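Local coordinates for protein ATP-dependent Clp protease proteolytic subunit (Listeria monocytogenes, PDB 4JCQ) that probably cleaves misfolded and other proteins into short peptides as the serine-protease component of an ATP-dependent, ring-shaped Clp protease, at residues A66-H71 with R140-R145; L146-T151 with E156-D161. All blocks are in the same frame, centred on the assembly; numbering follows the deposited sequence.

Interaction 1: residues A66-H71 with R140-R145; sequences AGDTIH and RERINR
Asp68 and Arg142 join two helices by a salt bridge between their charged ends. Arg142 NH2 donates an almost straight hydrogen bond to Asp68 OD2 (3.1 Å, 170° at the hydrogen), which lies in the guanidinium plane, at its edge. NH1 of Arg142 is nearer to Asp68 OD1, at 2.8 Å, but its bond is bent and weak. Carboxylate and guanidinium planes stand 77° apart, so the pair is not the flat, two-bonded kind, consistent with one straight bond and one bent one; OD2 is met from above the carboxylate plane. The helix backbones stay apart, with 9.4 Å between Asp68 CA and Ile143 CA; a long arginine suits such a gap, whereas the short aspartate keeps its charge close to its own helix. With CG anti to the backbone N, the arginine chain runs extended across the gap and bends at chi3 (59°), where the guanidinium turns to Asp68. CG1 of Ile143 lies over one guanidinium face, near its margin. Arg142 NH2 also bonds to Asn110 of a second subunit, its strongest polar partner, so the pair sits at a subunit interface. Helix 64-76, which follows strand 53-59 of the parallel sheet, is thereby tied to helix 133-151, while Ile70, also on helix 64-76, packs on helix 32-48.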
loop_
_atom_site.group_PDB
_atom_site.type_symbol
_atom_site.label_atom_id
_atom_site.label_comp_id
_atom_site.label_asym_id
_atom_site.label_seq_id
_atom_site.Cartn_x
_atom_site.Cartn_y
_atom_site.Cartn_z
ATOM N N ALA H 66 -12.886 -14.053 -18.303
ATOM C CA ALA H 66 -12.510 -14.376 -16.930
ATOM C C ALA H 66 -13.413 -15.471 -16.366
ATOM O O ALA H 66 -12.946 -16.360 -15.656
ATOM C CB ALA H 66 -12.573 -13.132 -16.060
ATOM N N GLY H 67 -14.704 -15.393 -16.687
ATOM C CA GLY H 67 -15.668 -16.422 -16.303
ATOM C C GLY H 67 -15.358 -17.761 -16.950
ATOM O O GLY H 67 -15.479 -18.808 -16.310
ATOM N N ASP H 68 -14.955 -17.717 -18.221
ATOM C CA ASP H 68 -14.566 -18.913 -18.972
ATOM C C ASP H 68 -13.369 -19.623 -18.342
ATOM O O ASP H 68 -13.356 -20.851 -18.231
ATOM C CB ASP H 68 -14.261 -18.556 -20.432
ATOM C CG ASP H 68 -15.514 -18.243 -21.237
ATOM O OD1 ASP H 68 -15.405 -17.511 -22.245
ATOM O OD2 ASP H 68 -16.609 -18.726 -20.871
ATOM N N THR H 69 -12.371 -18.843 -17.930
ATOM C CA THR H 69 -11.175 -19.379 -17.278
ATOM C C THR H 69 -11.512 -20.079 -15.960
ATOM O O THR H 69 -11.083 -21.210 -15.734
ATOM C CB THR H 69 -10.098 -18.288 -17.069
ATOM O OG1 THR H 69 -9.556 -17.913 -18.340
ATOM C CG2 THR H 69 -8.956 -18.793 -16.192
ATOM N N ILE H 70 -12.289 -19.413 -15.106
ATOM C CA ILE H 70 -12.676 -19.990 -13.814
ATOM C C ILE H 70 -13.520 -21.256 -14.006
ATOM O O ILE H 70 -13.277 -22.270 -13.348
ATOM C CB ILE H 70 -13.402 -18.967 -12.911
ATOM C CG1 ILE H 70 -12.475 -17.785 -12.601
ATOM C CG2 ILE H 70 -13.861 -19.623 -11.615
ATOM C CD1 ILE H 70 -13.182 -16.558 -12.060
ATOM N N HIS H 71 -14.491 -21.191 -14.916
ATOM C CA HIS H 71 -15.305 -22.355 -15.288
ATOM C C HIS H 71 -14.440 -23.529 -15.672
ATOM O O HIS H 71 -14.605 -24.630 -15.137
ATOM C CB HIS H 71 -16.259 -21.996 -16.428
ATOM C CG HIS H 71 -16.983 -23.186 -17.028
ATOM N ND1 HIS H 71 -16.406 -24.011 -17.922
ATOM C CD2 HIS H 71 -18.281 -23.657 -16.839
ATOM C CE1 HIS H 71 -17.282 -24.969 -18.281
ATOM N NE2 HIS H 71 -18.430 -24.751 -17.618
ATOM N N ARG H 140 -22.627 -16.120 -27.851
ATOM C CA ARG H 140 -23.944 -16.454 -27.313
ATOM C C ARG H 140 -24.291 -17.928 -27.500
ATOM O O ARG H 140 -24.767 -18.575 -26.567
ATOM C CB ARG H 140 -25.028 -15.556 -27.927
ATOM C CG ARG H 140 -26.434 -15.792 -27.383
ATOM C CD ARG H 140 -26.502 -15.647 -25.864
ATOM N NE ARG H 140 -26.134 -14.304 -25.419
ATOM C CZ ARG H 140 -26.976 -13.276 -25.339
ATOM N NH1 ARG H 140 -26.535 -12.096 -24.931
ATOM N NH2 ARG H 140 -28.253 -13.425 -25.666
ATOM N N GLU H 141 -24.042 -18.454 -28.701
ATOM C CA GLU H 141 -24.286 -19.867 -28.999
ATOM C C GLU H 141 -23.470 -20.789 -28.088
ATOM O O GLU H 141 -23.993 -21.777 -27.572
ATOM C CB GLU H 141 -23.996 -20.172 -30.474
ATOM C CG GLU H 141 -25.014 -19.580 -31.441
ATOM C CD GLU H 141 -24.648 -19.778 -32.903
ATOM O OE1 GLU H 141 -25.419 -19.316 -33.770
ATOM O OE2 GLU H 141 -23.596 -20.390 -33.193
ATOM N N ARG H 142 -22.198 -20.446 -27.887
ATOM C CA ARG H 142 -21.302 -21.216 -27.019
ATOM C C ARG H 142 -21.808 -21.254 -25.574
ATOM O O ARG H 142 -21.893 -22.322 -24.968
ATOM C CB ARG H 142 -19.878 -20.648 -27.080
ATOM C CG ARG H 142 -18.859 -21.394 -26.227
ATOM C CD ARG H 142 -17.465 -20.786 -26.325
ATOM N NE ARG H 142 -17.423 -19.380 -25.908
ATOM C CZ ARG H 142 -17.306 -18.961 -24.649
ATOM N NH1 ARG H 142 -17.277 -17.663 -24.382
ATOM N NH2 ARG H 142 -17.219 -19.830 -23.651
ATOM N N ILE H 143 -22.155 -20.088 -25.033
ATOM C CA ILE H 143 -22.635 -19.992 -23.655
ATOM C C ILE H 143 -24.017 -20.640 -23.492
ATOM O O ILE H 143 -24.275 -21.300 -22.480
ATOM C CB ILE H 143 -22.623 -18.532 -23.142
ATOM C CG1 ILE H 143 -21.194 -17.975 -23.186
ATOM C CG2 ILE H 143 -23.165 -18.452 -21.719
ATOM C CD1 ILE H 143 -21.101 -16.465 -23.106
ATOM N N ASN H 144 -24.884 -20.467 -24.491
ATOM C CA ASN H 144 -26.200 -21.113 -24.498
ATOM C C ASN H 144 -26.106 -22.637 -24.407
ATOM O O ASN H 144 -26.837 -23.259 -23.637
ATOM C CB ASN H 144 -27.017 -20.715 -25.738
ATOM C CG ASN H 144 -27.614 -19.321 -25.635
ATOM O OD1 ASN H 144 -27.675 -18.728 -24.556
ATOM N ND2 ASN H 144 -28.062 -18.791 -26.768
ATOM N N ARG H 145 -25.203 -23.224 -25.195
ATOM C CA ARG H 145 -24.973 -24.672 -25.180
ATOM C C ARG H 145 -24.417 -25.136 -23.834
ATOM O O ARG H 145 -24.821 -26.175 -23.314
ATOM C CB ARG H 145 -24.035 -25.092 -26.316
ATOM C CG ARG H 145 -24.673 -25.062 -27.696
ATOM C CD ARG H 145 -23.765 -25.685 -28.744
ATOM N NE ARG H 145 -24.358 -25.620 -30.081
ATOM C CZ ARG H 145 -24.081 -24.685 -30.988
ATOM N NH1 ARG H 145 -23.208 -23.719 -30.719
ATOM N NH2 ARG H 145 -24.677 -24.716 -32.171
#

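Interaction 2: residues L146-T151 with E156-D161; sequences LIAEAT and EQISKD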
loop_
_atom_site.group_PDB
_atom_site.type_symbol
_atom_site.label_atom_id
_atom_site.label_comp_id
_atom_site.label_asym_id
_atom_site.label_seq_id
_atom_site.Cartn_x
_atom_site.Cartn_y
_atom_site.Cartn_z
ATOM N N LEU H 146 -23.494 -24.354 -23.278
ATOM C CA LEU H 146 -22.921 -24.630 -21.961
ATOM C C LEU H 146 -24.013 -24.697 -20.887
ATOM O O LEU H 146 -24.089 -25.666 -20.130
ATOM C CB LEU H 146 -21.872 -23.566 -21.609
ATOM C CG LEU H 146 -20.943 -23.765 -20.405
ATOM C CD1 LEU H 146 -19.655 -22.983 -20.606
ATOM C CD2 LEU H 146 -21.608 -23.361 -19.096
ATOM N N ILE H 147 -24.861 -23.674 -20.835
ATOM C CA ILE H 147 -25.924 -23.598 -19.830
ATOM C C ILE H 147 -26.994 -24.678 -20.055
ATOM O O ILE H 147 -27.480 -25.277 -19.096
ATOM C CB ILE H 147 -26.543 -22.178 -19.753
ATOM C CG1 ILE H 147 -25.478 -21.155 -19.330
ATOM C CG2 ILE H 147 -27.716 -22.142 -18.782
ATOM C CD1 ILE H 147 -25.908 -19.705 -19.450
ATOM N N ALA H 148 -27.335 -24.939 -21.316
ATOM C CA ALA H 148 -28.299 -25.994 -21.656
ATOM C C ALA H 148 -27.851 -27.374 -21.165
ATOM O O ALA H 148 -28.640 -28.108 -20.566
ATOM C CB ALA H 148 -28.569 -26.017 -23.156
ATOM N N GLU H 149 -26.584 -27.710 -21.410
ATOM C CA GLU H 149 -26.024 -29.001 -21.005
ATOM C C GLU H 149 -25.980 -29.156 -19.483
ATOM O O GLU H 149 -26.266 -30.233 -18.959
ATOM C CB GLU H 149 -24.626 -29.200 -21.599
ATOM C CG GLU H 149 -24.096 -30.623 -21.470
ATOM C CD GLU H 149 -22.643 -30.765 -21.890
ATOM O OE1 GLU H 149 -22.281 -30.282 -22.985
ATOM O OE2 GLU H 149 -21.863 -31.373 -21.128
ATOM N N ALA H 150 -25.628 -28.077 -18.785
ATOM C CA ALA H 150 -25.504 -28.101 -17.328
ATOM C C ALA H 150 -26.852 -28.179 -16.605
ATOM O O ALA H 150 -26.961 -28.834 -15.566
ATOM C CB ALA H 150 -24.707 -26.896 -16.842
ATOM N N THR H 151 -27.868 -27.516 -17.157
ATOM C CA THR H 151 -29.181 -27.422 -16.509
ATOM C C THR H 151 -30.147 -28.527 -16.934
ATOM O O THR H 151 -31.040 -28.904 -16.175
ATOM C CB THR H 151 -29.862 -26.059 -16.772
ATOM O OG1 THR H 151 -30.023 -25.861 -18.185
ATOM C CG2 THR H 151 -29.044 -24.912 -16.179
ATOM N N GLU H 156 -33.317 -23.896 -26.919
ATOM C CA GLU H 156 -34.280 -22.833 -27.209
ATOM C C GLU H 156 -34.718 -22.071 -25.956
ATOM O O GLU H 156 -34.852 -20.846 -25.990
ATOM C CB GLU H 156 -35.498 -23.399 -27.944
ATOM C CG GLU H 156 -36.343 -22.350 -28.652
ATOM C CD GLU H 156 -37.451 -22.949 -29.500
ATOM O OE1 GLU H 156 -38.582 -22.420 -29.454
ATOM O OE2 GLU H 156 -37.198 -23.944 -30.213
ATOM N N GLN H 157 -34.938 -22.798 -24.861
ATOM C CA GLN H 157 -35.306 -22.183 -23.584
ATOM C C GLN H 157 -34.180 -21.293 -23.059
ATOM O O GLN H 157 -34.423 -20.158 -22.641
ATOM C CB GLN H 157 -35.687 -23.249 -22.548
ATOM C CG GLN H 157 -36.210 -22.696 -21.227
ATOM C CD GLN H 157 -37.506 -21.917 -21.377
ATOM O OE1 GLN H 157 -38.484 -22.416 -21.930
ATOM N NE2 GLN H 157 -37.519 -20.689 -20.875
ATOM N N ILE H 158 -32.954 -21.815 -23.098
ATOM C CA ILE H 158 -31.775 -21.079 -22.642
ATOM C C ILE H 158 -31.523 -19.843 -23.512
ATOM O O ILE H 158 -31.269 -18.757 -22.991
ATOM C CB ILE H 158 -30.518 -21.985 -22.587
ATOM C CG1 ILE H 158 -30.722 -23.148 -21.602
ATOM C CG2 ILE H 158 -29.268 -21.180 -22.237
ATOM C CD1 ILE H 158 -31.087 -22.744 -20.183
ATOM N N SER H 159 -31.613 -20.023 -24.830
ATOM C CA SER H 159 -31.412 -18.939 -25.794
ATOM C C SER H 159 -32.363 -17.765 -25.552
ATOM O O SER H 159 -31.969 -16.601 -25.663
ATOM C CB SER H 159 -31.570 -19.459 -27.226
ATOM O OG SER H 159 -31.242 -18.456 -28.172
ATOM N N LYS H 160 -33.613 -18.080 -25.219
ATOM C CA LYS H 160 -34.599 -17.065 -24.865
ATOM C C LYS H 160 -34.210 -16.354 -23.566
ATOM O O LYS H 160 -34.232 -15.125 -23.489
ATOM C CB LYS H 160 -35.988 -17.701 -24.734
ATOM C CG LYS H 160 -37.095 -16.732 -24.350
ATOM C CD LYS H 160 -38.382 -17.467 -24.011
ATOM C CE LYS H 160 -39.434 -16.513 -23.468
ATOM N NZ LYS H 160 -40.696 -17.223 -23.112
ATOM N N ASP H 161 -33.828 -17.138 -22.561
ATOM C CA ASP H 161 -33.608 -16.623 -21.213
ATOM C C ASP H 161 -32.288 -15.871 -21.008
ATOM O O ASP H 161 -32.212 -14.986 -20.156
ATOM C CB ASP H 161 -33.787 -17.743 -20.183
ATOM C CG ASP H 161 -35.237 -18.197 -20.057
ATOM O OD1 ASP H 161 -36.143 -17.466 -20.519
ATOM O OD2 ASP H 161 -35.477 -19.281 -19.485
#
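Ile158 projects from helix 155-162 onto the surface formed by Ile147, Ala148 and Thr151: its CG1 lies over Ala148, while CG2 and CD1 both face Ile147, CD1 reaching on to Thr151. CG1 comes within 3.7 Å of Ala148 CA, where the small methyl of alanine leaves room for a branched side chain to come near the helix. Beyond it, Ile158 CD1 meets Ile147 CG2 at 3.7 Å, and Ile158 CG2 rests 3.8 Å from Ile147 CB. The two isoleucines cross obliquely rather than lying alongside one another. In Ile147 the CG2 methyl is set anti to the backbone N, with CG1 beside that N (chi1 -62°), and it is this methyl that comes closest to Ile158.

These are two consecutive helices of the ClpP fold, joined by a short link: helix 133-151 ends and helix 155-162 packs back against it, the segments meeting at 125° with 9.1 Å between their axes. No hydrogen bond crosses between them; the contact is mainly hydrocarbon, with Thr151 OG1 the polar atom at its margin, and beta-branched isoleucines offer broad, fairly rigid surfaces for it.

At the end of helix 133-151, Thr151 suits both chemistries. Its OG1 donates to Ile147 O over 2.8 Å, and Thr151 N bonds the same oxygen from the opposite face of the carbonyl plane, so two donors grip one acceptor. OG1 also accepts from Gln153 N in the turn, while Ile158 CD1 touches it from across the contact. On helix 155-162, Gln157 NE2 donates a nearly straight bond to Asp161 OD2 (2.8 Å, 165°), one turn further on; Tyr176 of helix 170-176 also bonds that oxygen, and Arg164 pairs with Asp161 OD1.

In the fold
Helix 133-151 is common to both contacts. Interaction 1 uses its middle and interaction 2 its C-terminal end, and their centres lie about 12 Å apart. Along the chain both segments of interaction 1 precede those of interaction 2: the first spans 68 intervening residues, including strands of the parallel sheet, the second just four. They also touch, since Asn144 of the first packs against Ile158 and Ser159 of the second, and His71 against Leu146. Helix 133-151 is thus held between helix 64-76 and helix 155-162. Ile147 lies about 8 Å from the predicted nucleophile Ser91 and Asp68 about 11 Å, measured between side chains, so interaction 2 lies closer to the predicted active site, with interaction 1 somewhat further off.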